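Local atomic coordinates of putative isomerase (Sinorhizobium meliloti, PDB entry 2PPG), a protein that is a putative isomerase of the enolase superfamily, related to mandelate racemase and muconate lactonizing enzyme, whose precise function is not established. Residues A[13-18]-A[386-391]; A[146-151]-A[334-339]; A[196-201]-A[231-236]; A[237-242]-A[261-266]. One frame throughout, in Å; residues are numbered along the deposited sequence.

Contact 1: A[13-18]-A[386-391]; sequences FTLTLP and GLLKKH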
loop_
_atom_site.group_PDB
_atom_site.type_symbol
_atom_site.label_atom_id
_atom_site.label_comp_id
_atom_site.label_asym_id
_atom_site.label_seq_id
_atom_site.Cartn_x
_atom_site.Cartn_y
_atom_site.Cartn_z
ATOM N N PHE A 13 -34.033 -29.400 21.321
ATOM C CA PHE A 13 -34.269 -29.433 22.770
ATOM C C PHE A 13 -33.429 -28.415 23.501
ATOM O O PHE A 13 -32.357 -28.019 23.034
ATOM C CB PHE A 13 -33.868 -30.780 23.382
ATOM C CG PHE A 13 -34.366 -31.979 22.639
ATOM C CD1 PHE A 13 -35.554 -32.601 23.016
ATOM C CD2 PHE A 13 -33.631 -32.520 21.599
ATOM C CE1 PHE A 13 -36.011 -33.728 22.345
ATOM C CE2 PHE A 13 -34.084 -33.635 20.929
ATOM C CZ PHE A 13 -35.278 -34.243 21.308
ATOM N N THR A 14 -33.889 -28.032 24.686
ATOM C CA THR A 14 -33.038 -27.287 25.587
ATOM C C THR A 14 -32.689 -28.177 26.750
ATOM O O THR A 14 -33.465 -29.038 27.131
ATOM C CB THR A 14 -33.722 -26.036 26.126
ATOM O OG1 THR A 14 -35.069 -26.357 26.493
ATOM C CG2 THR A 14 -33.722 -24.930 25.082
ATOM N N LEU A 15 -31.501 -27.977 27.292
ATOM C CA LEU A 15 -31.126 -28.591 28.534
ATOM C C LEU A 15 -30.738 -27.462 29.448
ATOM O O LEU A 15 -29.840 -26.679 29.113
ATOM C CB LEU A 15 -29.941 -29.525 28.325
ATOM C CG LEU A 15 -29.382 -30.273 29.537
ATOM C CD1 LEU A 15 -30.476 -31.049 30.223
ATOM C CD2 LEU A 15 -28.264 -31.219 29.095
ATOM N N THR A 16 -31.419 -27.369 30.592
ATOM C CA THR A 16 -31.210 -26.276 31.545
ATOM C C THR A 16 -30.724 -26.778 32.903
ATOM O O THR A 16 -31.488 -27.387 33.639
ATOM C CB THR A 16 -32.521 -25.497 31.770
ATOM O OG1 THR A 16 -33.012 -25.003 30.519
ATOM C CG2 THR A 16 -32.308 -24.326 32.733
ATOM N N LEU A 17 -29.468 -26.525 33.248
ATOM C CA LEU A 17 -28.985 -26.922 34.569
ATOM C C LEU A 17 -28.757 -25.728 35.469
ATOM O O LEU A 17 -28.153 -24.746 35.037
ATOM C CB LEU A 17 -27.690 -27.733 34.481
ATOM C CG LEU A 17 -27.787 -29.198 34.050
ATOM C CD1 LEU A 17 -29.168 -29.804 34.368
ATOM C CD2 LEU A 17 -27.463 -29.324 32.573
ATOM N N PRO A 18 -29.206 -25.822 36.739
ATOM C CA PRO A 18 -29.006 -24.730 37.688
ATOM C C PRO A 18 -27.551 -24.640 38.151
ATOM O O PRO A 18 -26.849 -25.653 38.190
ATOM C CB PRO A 18 -29.932 -25.096 38.853
ATOM C CG PRO A 18 -30.046 -26.569 38.798
ATOM C CD PRO A 18 -29.905 -26.968 37.350
ATOM N N GLY A 386 -33.558 -37.504 29.869
ATOM C CA GLY A 386 -34.781 -37.335 30.652
ATOM C C GLY A 386 -35.040 -35.885 31.012
ATOM O O GLY A 386 -36.181 -35.507 31.243
ATOM N N LEU A 387 -33.979 -35.079 31.051
ATOM C CA LEU A 387 -34.070 -33.658 31.417
ATOM C C LEU A 387 -34.300 -32.748 30.197
ATOM O O LEU A 387 -34.585 -31.552 30.329
ATOM C CB LEU A 387 -32.812 -33.215 32.177
ATOM C CG LEU A 387 -32.408 -33.946 33.476
ATOM C CD1 LEU A 387 -30.963 -33.635 33.870
ATOM C CD2 LEU A 387 -33.342 -33.632 34.649
ATOM N N LEU A 388 -34.177 -33.325 29.009
ATOM C CA LEU A 388 -34.333 -32.578 27.770
ATOM C C LEU A 388 -35.749 -32.058 27.596
ATOM O O LEU A 388 -36.702 -32.814 27.714
ATOM C CB LEU A 388 -33.953 -33.462 26.582
ATOM C CG LEU A 388 -32.578 -33.265 25.922
ATOM C CD1 LEU A 388 -31.577 -32.450 26.762
ATOM C CD2 LEU A 388 -32.002 -34.597 25.515
ATOM N N LYS A 389 -35.886 -30.767 27.323
ATOM C CA LYS A 389 -37.198 -30.205 27.060
ATOM C C LYS A 389 -37.307 -29.915 25.572
ATOM O O LYS A 389 -36.603 -29.061 25.040
ATOM C CB LYS A 389 -37.455 -28.933 27.887
ATOM C CG LYS A 389 -37.227 -29.060 29.400
ATOM C CD LYS A 389 -38.428 -29.667 30.144
ATOM C CE LYS A 389 -38.216 -29.650 31.673
ATOM N NZ LYS A 389 -37.472 -30.854 32.176
ATOM N N LYS A 390 -38.185 -30.647 24.907
ATOM C CA LYS A 390 -38.410 -30.482 23.491
ATOM C C LYS A 390 -39.058 -29.140 23.165
ATOM O O LYS A 390 -39.878 -28.624 23.919
ATOM C CB LYS A 390 -39.271 -31.634 22.965
ATOM C CG LYS A 390 -39.884 -31.389 21.600
ATOM C CD LYS A 390 -40.039 -32.672 20.790
ATOM C CE LYS A 390 -40.576 -32.368 19.388
ATOM N NZ LYS A 390 -40.998 -33.616 18.691
ATOM N N HIS A 391 -38.653 -28.571 22.040
ATOM C CA HIS A 391 -39.357 -27.451 21.453
ATOM C C HIS A 391 -40.577 -27.959 20.677
ATOM O O HIS A 391 -41.714 -27.739 21.085
ATOM C CB HIS A 391 -38.420 -26.716 20.507
ATOM C CG HIS A 391 -39.006 -25.479 19.916
ATOM N ND1 HIS A 391 -39.173 -25.313 18.557
ATOM C CD2 HIS A 391 -39.456 -24.340 20.496
ATOM C CE1 HIS A 391 -39.696 -24.122 18.325
ATOM N NE2 HIS A 391 -39.880 -23.512 19.484
HETATM O O HOH W 1 -33.869 -28.776 30.554
#
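Thr14 and Lys389 form the hydrogen-bonded pair of a short antiparallel ladder, an example of how the last modelled residues of a chain can be fastened to its first strand. Thr14 N donates to Lys389 O at 2.9 Å, from 25° out of the carbonyl plane, and Lys389 N returns a nearly straight bond to Thr14 O at 3.0 Å. Phe13 and Lys390 make the adjoining non-hydrogen-bonded pair, where Phe13 CA also lies 3.3 Å from Lys389 O in a CA-H...O contact.

A water continues the ladder where the backbones part. It donates to Leu387 O at 2.9 Å and accepts from Thr16 N, with a further weak bond to Thr14 O, so it bridges Leu387 to the strand.

The apolar contacts lie on the side of Phe13 and Leu15. With CG of Phe13 anti to its carbonyl carbon (chi1 -47°), the ring lies beside Lys390, and Phe13 CD1 comes 3.6 Å from Lys390 CA. Leu388 crosses the Phe13 side chain at about a right angle, its CG 3.8 Å from Phe13 CB. Leu388 CD1 reaches Leu15 CB at 3.7 Å, while Leu15 CD1 meets Leu387 CB at 3.7 Å; Leu388 thus touches both Phe13 and Leu15.

Strand 389-390 is an outermost strand of the four-stranded antiparallel sheet, next to strand 7-17, which pairs with strand 52-61 beyond. Helix 77-92 packs on the side of Thr14, through Pro77 and Met81, and its Asp85 takes a hydrogen bond with His391.

Contact 2: A[146-151]-A[334-339]; sequences KLLGGQ and SAALAN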
loop_
_atom_site.group_PDB
_atom_site.type_symbol
_atom_site.label_atom_id
_atom_site.label_comp_id
_atom_site.label_asym_id
_atom_site.label_seq_id
_atom_site.Cartn_x
_atom_site.Cartn_y
_atom_site.Cartn_z
ATOM N N LYS A 146 -11.564 -39.225 11.376
ATOM C CA LYS A 146 -11.113 -40.080 10.288
ATOM C C LYS A 146 -11.966 -39.911 9.032
ATOM O O LYS A 146 -11.895 -40.711 8.112
ATOM C CB LYS A 146 -11.008 -41.534 10.739
ATOM C CG LYS A 146 -9.920 -41.724 11.776
ATOM C CD LYS A 146 -9.483 -43.143 11.918
ATOM C CE LYS A 146 -8.187 -43.212 12.714
ATOM N NZ LYS A 146 -7.014 -43.137 11.821
ATOM N N LEU A 147 -12.764 -38.850 9.011
ATOM C CA LEU A 147 -13.493 -38.426 7.820
ATOM C C LEU A 147 -13.077 -36.982 7.510
ATOM O O LEU A 147 -13.524 -36.384 6.529
ATOM C CB LEU A 147 -14.992 -38.460 8.081
ATOM C CG LEU A 147 -15.645 -39.749 8.586
ATOM C CD1 LEU A 147 -17.033 -39.458 9.146
ATOM C CD2 LEU A 147 -15.741 -40.761 7.462
ATOM N N LEU A 148 -12.226 -36.424 8.369
ATOM C CA LEU A 148 -11.811 -35.037 8.224
ATOM C C LEU A 148 -10.370 -34.955 7.789
ATOM O O LEU A 148 -9.777 -33.889 7.847
ATOM C CB LEU A 148 -11.963 -34.283 9.544
ATOM C CG LEU A 148 -13.387 -34.065 10.042
ATOM C CD1 LEU A 148 -13.364 -33.357 11.376
ATOM C CD2 LEU A 148 -14.192 -33.275 8.998
ATOM N N GLY A 149 -9.796 -36.083 7.386
ATOM C CA GLY A 149 -8.442 -36.081 6.878
ATOM C C GLY A 149 -7.483 -36.968 7.643
ATOM O O GLY A 149 -6.479 -37.423 7.092
ATOM N N GLY A 150 -7.782 -37.211 8.916
ATOM C CA GLY A 150 -6.970 -38.112 9.718
ATOM C C GLY A 150 -6.890 -37.763 11.190
ATOM O O GLY A 150 -7.115 -36.619 11.592
ATOM N N GLN A 151 -6.560 -38.755 12.007
ATOM C CA GLN A 151 -6.288 -38.470 13.400
ATOM C C GLN A 151 -4.798 -38.215 13.593
ATOM O O GLN A 151 -3.976 -39.120 13.474
ATOM C CB GLN A 151 -6.763 -39.604 14.291
ATOM C CG GLN A 151 -6.525 -39.323 15.745
ATOM C CD GLN A 151 -7.401 -40.152 16.650
ATOM O OE1 GLN A 151 -8.393 -40.739 16.210
ATOM N NE2 GLN A 151 -7.048 -40.202 17.927
ATOM N N SER A 334 -10.277 -30.824 16.362
ATOM C CA SER A 334 -8.917 -30.530 16.812
ATOM C C SER A 334 -8.012 -31.716 16.522
ATOM O O SER A 334 -6.846 -31.532 16.192
ATOM C CB SER A 334 -8.862 -30.169 18.301
ATOM O OG SER A 334 -9.596 -28.991 18.584
ATOM N N ALA A 335 -8.549 -32.930 16.610
ATOM C CA ALA A 335 -7.730 -34.129 16.376
ATOM C C ALA A 335 -7.253 -34.247 14.924
ATOM O O ALA A 335 -6.240 -34.886 14.649
ATOM C CB ALA A 335 -8.479 -35.402 16.812
ATOM N N ALA A 336 -7.983 -33.614 14.006
ATOM C CA ALA A 336 -7.720 -33.729 12.567
ATOM C C ALA A 336 -6.972 -32.528 11.987
ATOM O O ALA A 336 -6.670 -32.498 10.802
ATOM C CB ALA A 336 -9.029 -33.924 11.831
ATOM N N LEU A 337 -6.702 -31.532 12.823
ATOM C CA LEU A 337 -6.087 -30.289 12.389
ATOM C C LEU A 337 -4.587 -30.242 12.694
ATOM O O LEU A 337 -4.152 -30.551 13.803
ATOM C CB LEU A 337 -6.777 -29.117 13.070
ATOM C CG LEU A 337 -8.150 -28.721 12.533
ATOM C CD1 LEU A 337 -8.726 -27.697 13.463
ATOM C CD2 LEU A 337 -8.095 -28.174 11.110
ATOM N N ALA A 338 -3.796 -29.833 11.712
ATOM C CA ALA A 338 -2.355 -29.717 11.907
ATOM C C ALA A 338 -1.979 -28.679 12.967
ATOM O O ALA A 338 -1.110 -28.923 13.805
ATOM C CB ALA A 338 -1.696 -29.387 10.602
ATOM N N ASN A 339 -2.656 -27.536 12.943
ATOM C CA ASN A 339 -2.229 -26.372 13.715
ATOM C C ASN A 339 -2.720 -26.243 15.163
ATOM O O ASN A 339 -2.499 -25.196 15.789
ATOM C CB ASN A 339 -2.559 -25.079 12.943
ATOM C CG ASN A 339 -1.544 -24.771 11.861
ATOM O OD1 ASN A 339 -0.969 -25.678 11.257
ATOM N ND2 ASN A 339 -1.326 -23.485 11.603
#
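With its CG anti to the carbonyl carbon (chi1 -67°), Leu148 carries its isopropyl end beside its own backbone N, and the methylene does the touching: Leu148 CB lies 3.7 Å from Ala336 CB. Backbone torsions do the rest. Gly149 and Gly150 both have positive phi, conformations in which a CB would press on the preceding carbonyl oxygen, and this leaves Gly150 O close against Ala336, late in helix 325-336. Gly150 O stands 3.1 Å from Ala336 CA in a CA-H...O contact, with 140° at the hydrogen, and 3.3 Å from Ala336 CB. The Ala336 methyl therefore meets a carbonyl oxygen as well as the Leu148 methylene.

In the two-domain fold of the enolase superfamily, this joins the loop between helix 119-140 and barrel strand 155-161 to the C-terminal part of a helix of the barrel domain. The Leu148 side chain continues onto Ile298 and Met302 of helix 293-310 and Trp133 of helix 119-140. Close by, Ala335 shares a backbone hydrogen bond with Arg152. The loop also faces a second subunit: Lys146 NZ forms salt bridges with Asp96 and Asp99 of that subunit, and Gln151 N donates to the same Asp99.

Contact 3: A[196-201]-A[231-236]; sequences GVAKEM and IKAMEP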
loop_
_atom_site.group_PDB
_atom_site.type_symbol
_atom_site.label_atom_id
_atom_site.label_comp_id
_atom_site.label_asym_id
_atom_site.label_seq_id
_atom_site.Cartn_x
_atom_site.Cartn_y
_atom_site.Cartn_z
ATOM N N GLY A 196 -6.797 -4.965 39.163
ATOM C CA GLY A 196 -6.200 -4.635 37.867
ATOM C C GLY A 196 -5.314 -5.761 37.356
ATOM O O GLY A 196 -4.502 -6.312 38.107
ATOM N N VAL A 197 -5.457 -6.092 36.072
ATOM C CA VAL A 197 -4.736 -7.224 35.452
ATOM C C VAL A 197 -3.225 -7.320 35.747
ATOM O O VAL A 197 -2.686 -8.428 35.838
ATOM C CB VAL A 197 -4.968 -7.319 33.904
ATOM C CG1 VAL A 197 -6.433 -7.585 33.584
ATOM C CG2 VAL A 197 -4.453 -6.074 33.183
ATOM N N ALA A 198 -2.551 -6.180 35.894
ATOM C CA ALA A 198 -1.112 -6.173 36.174
ATOM C C ALA A 198 -0.795 -6.902 37.474
ATOM O O ALA A 198 0.128 -7.720 37.532
ATOM C CB ALA A 198 -0.569 -4.747 36.215
ATOM N N LYS A 199 -1.572 -6.613 38.513
ATOM C CA LYS A 199 -1.352 -7.210 39.819
ATOM C C LYS A 199 -1.741 -8.678 39.777
ATOM O O LYS A 199 -1.219 -9.490 40.542
ATOM C CB LYS A 199 -2.148 -6.475 40.905
ATOM C CG LYS A 199 -1.633 -5.083 41.266
ATOM C CD LYS A 199 -2.480 -4.465 42.391
ATOM C CE LYS A 199 -2.642 -2.940 42.264
ATOM N NZ LYS A 199 -1.565 -2.188 42.958
ATOM N N GLU A 200 -2.657 -9.002 38.871
ATOM C CA GLU A 200 -3.144 -10.365 38.694
ATOM C C GLU A 200 -2.059 -11.278 38.095
ATOM O O GLU A 200 -1.886 -12.432 38.543
ATOM C CB GLU A 200 -4.398 -10.370 37.816
ATOM C CG GLU A 200 -5.320 -11.562 38.026
ATOM C CD GLU A 200 -6.274 -11.373 39.198
ATOM O OE1 GLU A 200 -6.356 -10.243 39.742
ATOM O OE2 GLU A 200 -6.953 -12.356 39.569
HETATM N N MSE A 201 -1.339 -10.764 37.088
HETATM C CA MSE A 201 -0.207 -11.475 36.482
HETATM C C MSE A 201 0.913 -11.656 37.494
HETATM O O MSE A 201 1.423 -12.754 37.690
HETATM C CB MSE A 201 0.327 -10.712 35.272
HETATM C CG MSE A 201 -0.456 -10.933 33.997
HETATM SE SE MSE A 201 -0.237 -12.707 33.172
HETATM C CE MSE A 201 1.708 -12.850 33.041
ATOM N N ILE A 231 -1.576 -4.761 28.071
ATOM C CA ILE A 231 -0.659 -5.819 27.684
ATOM C C ILE A 231 0.767 -5.531 28.151
ATOM O O ILE A 231 1.373 -6.354 28.836
ATOM C CB ILE A 231 -0.675 -6.049 26.170
ATOM C CG1 ILE A 231 -2.050 -6.550 25.744
ATOM C CG2 ILE A 231 0.417 -7.034 25.764
ATOM C CD1 ILE A 231 -2.308 -6.454 24.258
ATOM N N LYS A 232 1.286 -4.359 27.791
ATOM C CA LYS A 232 2.651 -3.974 28.132
ATOM C C LYS A 232 2.886 -3.946 29.634
ATOM O O LYS A 232 4.023 -4.061 30.082
ATOM C CB LYS A 232 3.012 -2.614 27.526
ATOM C CG LYS A 232 3.365 -2.663 26.039
ATOM C CD LYS A 232 4.228 -1.475 25.638
ATOM C CE LYS A 232 4.538 -1.463 24.139
ATOM N NZ LYS A 232 5.221 -2.694 23.661
ATOM N N ALA A 233 1.811 -3.805 30.405
ATOM C CA ALA A 233 1.920 -3.787 31.855
ATOM C C ALA A 233 2.082 -5.209 32.390
ATOM O O ALA A 233 2.677 -5.423 33.447
ATOM C CB ALA A 233 0.704 -3.122 32.466
HETATM N N MSE A 234 1.550 -6.168 31.636
HETATM C CA MSE A 234 1.530 -7.573 32.013
HETATM C C MSE A 234 2.750 -8.329 31.502
HETATM O O MSE A 234 3.090 -9.380 32.035
HETATM C CB MSE A 234 0.278 -8.247 31.446
HETATM C CG MSE A 234 -1.002 -7.948 32.184
HETATM SE SE MSE A 234 -2.545 -8.917 31.433
HETATM C CE MSE A 234 -2.800 -7.880 29.812
ATOM N N GLU A 235 3.391 -7.801 30.465
ATOM C CA GLU A 235 4.493 -8.492 29.786
ATOM C C GLU A 235 5.749 -8.774 30.620
ATOM O O GLU A 235 6.358 -9.826 30.454
ATOM C CB GLU A 235 4.856 -7.795 28.462
ATOM C CG GLU A 235 4.005 -8.259 27.279
ATOM C CD GLU A 235 4.155 -7.396 26.020
ATOM O OE1 GLU A 235 4.172 -6.157 26.127
ATOM O OE2 GLU A 235 4.236 -7.953 24.906
ATOM N N PRO A 236 6.159 -7.850 31.507
ATOM C CA PRO A 236 7.291 -8.210 32.369
ATOM C C PRO A 236 7.067 -9.507 33.165
ATOM O O PRO A 236 8.033 -10.185 33.522
ATOM C CB PRO A 236 7.423 -7.002 33.315
ATOM C CG PRO A 236 6.168 -6.201 33.145
ATOM C CD PRO A 236 5.695 -6.473 31.758
#
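The first turn of helix 197-208 meets the C-terminal part of helix 224-234, closest at Ala198 and Met234, whose CA atoms are 5.1 Å apart, with Gly196 at the N-cap of the first helix. The methyls of Ala198 and Ala233 come within 4.3 Å, CB to CB.

Met234, deposited as selenomethionine, has the largest share of the buried surface. CG anti to the carbonyl carbon and an extended chi2 (-178°) set its selenium against Val197, and the bend at chi3 turns only the terminal methyl CE: Met234 SE lies 3.8 Å from both Val197 CB and Val197 CG2, and the two side chains cross at a slant. Farther back along the same chain, Met234 CG meets Met201 CG at 3.5 Å, and Met234 CB lies 3.8 Å from that same Met201 atom. Met201, also selenomethionine, crosses Met234 at about a right angle. It is bent at both chi2 and chi3, which folds Met201 CE round to 3.9 Å from Met234 O. Met234 is thus gripped at two levels, by Val197 at its selenium and by Met201 nearer its root.

Both selenomethionines, with Val197, go on to touch Phe188 of strand 185-189, while Met201 also rests on Ile214 and Met234 on Cys216, both of strand 213-217. Apolar helix-helix packing over parallel strands of this kind is typical of the outer layer of a TIM barrel, here the C-terminal barrel domain of an enolase-superfamily protein.

Contact 4: A[237-242]-A[261-266]; sequences HGLWFA and VSTAIA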
loop_
_atom_site.group_PDB
_atom_site.type_symbol
_atom_site.label_atom_id
_atom_site.label_comp_id
_atom_site.label_asym_id
_atom_site.label_seq_id
_atom_site.Cartn_x
_atom_site.Cartn_y
_atom_site.Cartn_z
ATOM N N HIS A 237 5.804 -9.852 33.414
ATOM C CA HIS A 237 5.452 -11.091 34.111
ATOM C C HIS A 237 5.365 -12.360 33.239
ATOM O O HIS A 237 5.259 -13.463 33.762
ATOM C CB HIS A 237 4.168 -10.884 34.905
ATOM C CG HIS A 237 4.243 -9.719 35.828
ATOM N ND1 HIS A 237 5.139 -9.664 36.875
ATOM C CD2 HIS A 237 3.577 -8.541 35.837
ATOM C CE1 HIS A 237 5.009 -8.507 37.501
ATOM N NE2 HIS A 237 4.067 -7.808 36.891
ATOM N N GLY A 238 5.421 -12.206 31.921
ATOM C CA GLY A 238 5.482 -13.356 31.017
ATOM C C GLY A 238 4.121 -13.742 30.466
ATOM O O GLY A 238 3.508 -14.702 30.930
ATOM N N LEU A 239 3.659 -12.993 29.466
ATOM C CA LEU A 239 2.301 -13.160 28.935
ATOM C C LEU A 239 2.262 -14.103 27.729
ATOM O O LEU A 239 2.905 -13.854 26.712
ATOM C CB LEU A 239 1.662 -11.789 28.619
ATOM C CG LEU A 239 0.175 -11.678 28.236
ATOM C CD1 LEU A 239 -0.803 -12.244 29.272
ATOM C CD2 LEU A 239 -0.172 -10.237 27.913
ATOM N N TRP A 240 1.515 -15.193 27.881
ATOM C CA TRP A 240 1.311 -16.207 26.846
ATOM C C TRP A 240 0.513 -15.640 25.673
ATOM O O TRP A 240 1.012 -15.588 24.550
ATOM C CB TRP A 240 0.586 -17.402 27.466
ATOM C CG TRP A 240 0.304 -18.549 26.547
ATOM C CD1 TRP A 240 0.964 -18.872 25.382
ATOM C CD2 TRP A 240 -0.690 -19.561 26.737
ATOM N NE1 TRP A 240 0.413 -19.996 24.825
ATOM C CE2 TRP A 240 -0.596 -20.448 25.640
ATOM C CE3 TRP A 240 -1.661 -19.797 27.720
ATOM C CZ2 TRP A 240 -1.439 -21.557 25.504
ATOM C CZ3 TRP A 240 -2.494 -20.899 27.581
ATOM C CH2 TRP A 240 -2.378 -21.764 26.483
ATOM N N PHE A 241 -0.719 -15.205 25.923
ATOM C CA PHE A 241 -1.463 -14.512 24.873
ATOM C C PHE A 241 -2.541 -13.539 25.349
ATOM O O PHE A 241 -3.093 -13.684 26.436
ATOM C CB PHE A 241 -2.023 -15.493 23.841
ATOM C CG PHE A 241 -3.089 -16.430 24.370
ATOM C CD1 PHE A 241 -4.404 -15.995 24.550
ATOM C CD2 PHE A 241 -2.796 -17.771 24.612
ATOM C CE1 PHE A 241 -5.395 -16.876 25.008
ATOM C CE2 PHE A 241 -3.783 -18.660 25.058
ATOM C CZ PHE A 241 -5.078 -18.217 25.254
ATOM N N ALA A 242 -2.807 -12.528 24.525
ATOM C CA ALA A 242 -3.898 -11.591 24.758
ATOM C C ALA A 242 -5.104 -12.010 23.930
ATOM O O ALA A 242 -5.017 -12.120 22.717
ATOM C CB ALA A 242 -3.470 -10.204 24.381
ATOM N N VAL A 261 2.867 -4.851 20.067
ATOM C CA VAL A 261 3.360 -5.675 21.180
ATOM C C VAL A 261 3.923 -6.995 20.670
ATOM O O VAL A 261 3.480 -7.509 19.648
ATOM C CB VAL A 261 2.244 -5.964 22.209
ATOM C CG1 VAL A 261 1.840 -4.695 22.927
ATOM C CG2 VAL A 261 1.027 -6.613 21.538
ATOM N N SER A 262 4.898 -7.560 21.363
ATOM C CA SER A 262 5.455 -8.824 20.889
ATOM C C SER A 262 4.530 -10.011 21.220
ATOM O O SER A 262 4.660 -11.083 20.636
ATOM C CB SER A 262 6.863 -9.041 21.436
ATOM O OG SER A 262 6.837 -9.004 22.845
ATOM N N THR A 263 3.593 -9.791 22.141
ATOM C CA THR A 263 2.647 -10.805 22.585
ATOM C C THR A 263 1.682 -11.251 21.495
ATOM O O THR A 263 1.123 -10.430 20.742
ATOM C CB THR A 263 1.796 -10.289 23.760
ATOM O OG1 THR A 263 2.630 -10.066 24.895
ATOM C CG2 THR A 263 0.699 -11.298 24.137
ATOM N N ALA A 264 1.485 -12.564 21.435
ATOM C CA ALA A 264 0.585 -13.184 20.493
ATOM C C ALA A 264 -0.860 -12.729 20.759
ATOM O O ALA A 264 -1.288 -12.659 21.903
ATOM C CB ALA A 264 0.713 -14.667 20.611
ATOM N N ILE A 265 -1.593 -12.398 19.702
ATOM C CA ILE A 265 -2.951 -11.885 19.848
ATOM C C ILE A 265 -3.943 -12.939 19.412
ATOM O O ILE A 265 -3.828 -13.470 18.308
ATOM C CB ILE A 265 -3.192 -10.601 19.009
ATOM C CG1 ILE A 265 -2.282 -9.460 19.476
ATOM C CG2 ILE A 265 -4.647 -10.181 19.070
ATOM C CD1 ILE A 265 -2.287 -9.245 20.940
ATOM N N ALA A 266 -4.915 -13.229 20.275
ATOM C CA ALA A 266 -5.847 -14.331 20.037
ATOM C C ALA A 266 -7.266 -13.838 19.916
ATOM O O ALA A 266 -7.732 -13.073 20.772
ATOM C CB ALA A 266 -5.751 -15.351 21.154
HETATM O O HOH W 2 3.254 -14.195 23.198
#
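Phe241 and Ala266 point to one side of a parallel strand pair, Ala242 and Ile265 to the other, and this alternation organises the contact. On the first side the Phe241 ring stands obliquely to the Ala266 methyl, Phe241 CD1 to Ala266 CB 3.7 Å. The ring is flanked at its root by both backbone neighbours of CA (chi1 66°), a setting that also places Phe241 CD2 over the centre of the Trp240 ring, 3.5 Å above its plane; in return Trp240 NE1 lies at the edge of the Phe241 ring, in its plane. On the second side Ala242 CB meets Ile265 CD1 at 3.8 Å. Thr263 brings its CG2 methyl 3.7 Å from Ala242 N and crosses Leu239 at about a right angle, Thr263 CG2 to Leu239 CD2 4.0 Å; its hydroxyl is engaged by Glu235.

Ala242 holds the backbones together from both its polar atoms: its N donates to Ala264 O at 3.0 Å, and its O accepts from Ala266 N at 2.7 Å. Where the chains diverge, a water links Trp240 O to Ala264 N.

Strands 241-243 and 264-267 are the two strands of a beta-alpha-beta unit whose crossover is helix 251-260, with Leu254, Val257 and Ala258 covering Ile265. Ile231 of helix 224-234 lies on Leu239, Ala242 and Thr263, and the barrel continues through strand 213-217 beside the first strand and strand 288-289 beside the second.

How the contacts relate
Contact 1 brings the first strand and the last modelled residues together and encloses the other three along the chain; contacts 3 and 4 lie, one after the other, inside the loop closed by contact 2. Contact 1 belongs to the antiparallel sheet, whereas contacts 3 and 4 belong to the barrel, across the chain's centre, their centres about 41 and 39 Å away. Contact 2, centred about 31 Å from contact 1 and 27 Å from contact 4, joins the loop before strand 155-161 to helix 325-336. Contacts 3 and 4, centres about 11 Å apart and joined by a probable hydrogen bond between Glu235 OE2 and Thr263 OG1 (2.7 Å), share successive barrel elements, helix 224-234 and strand 241-243.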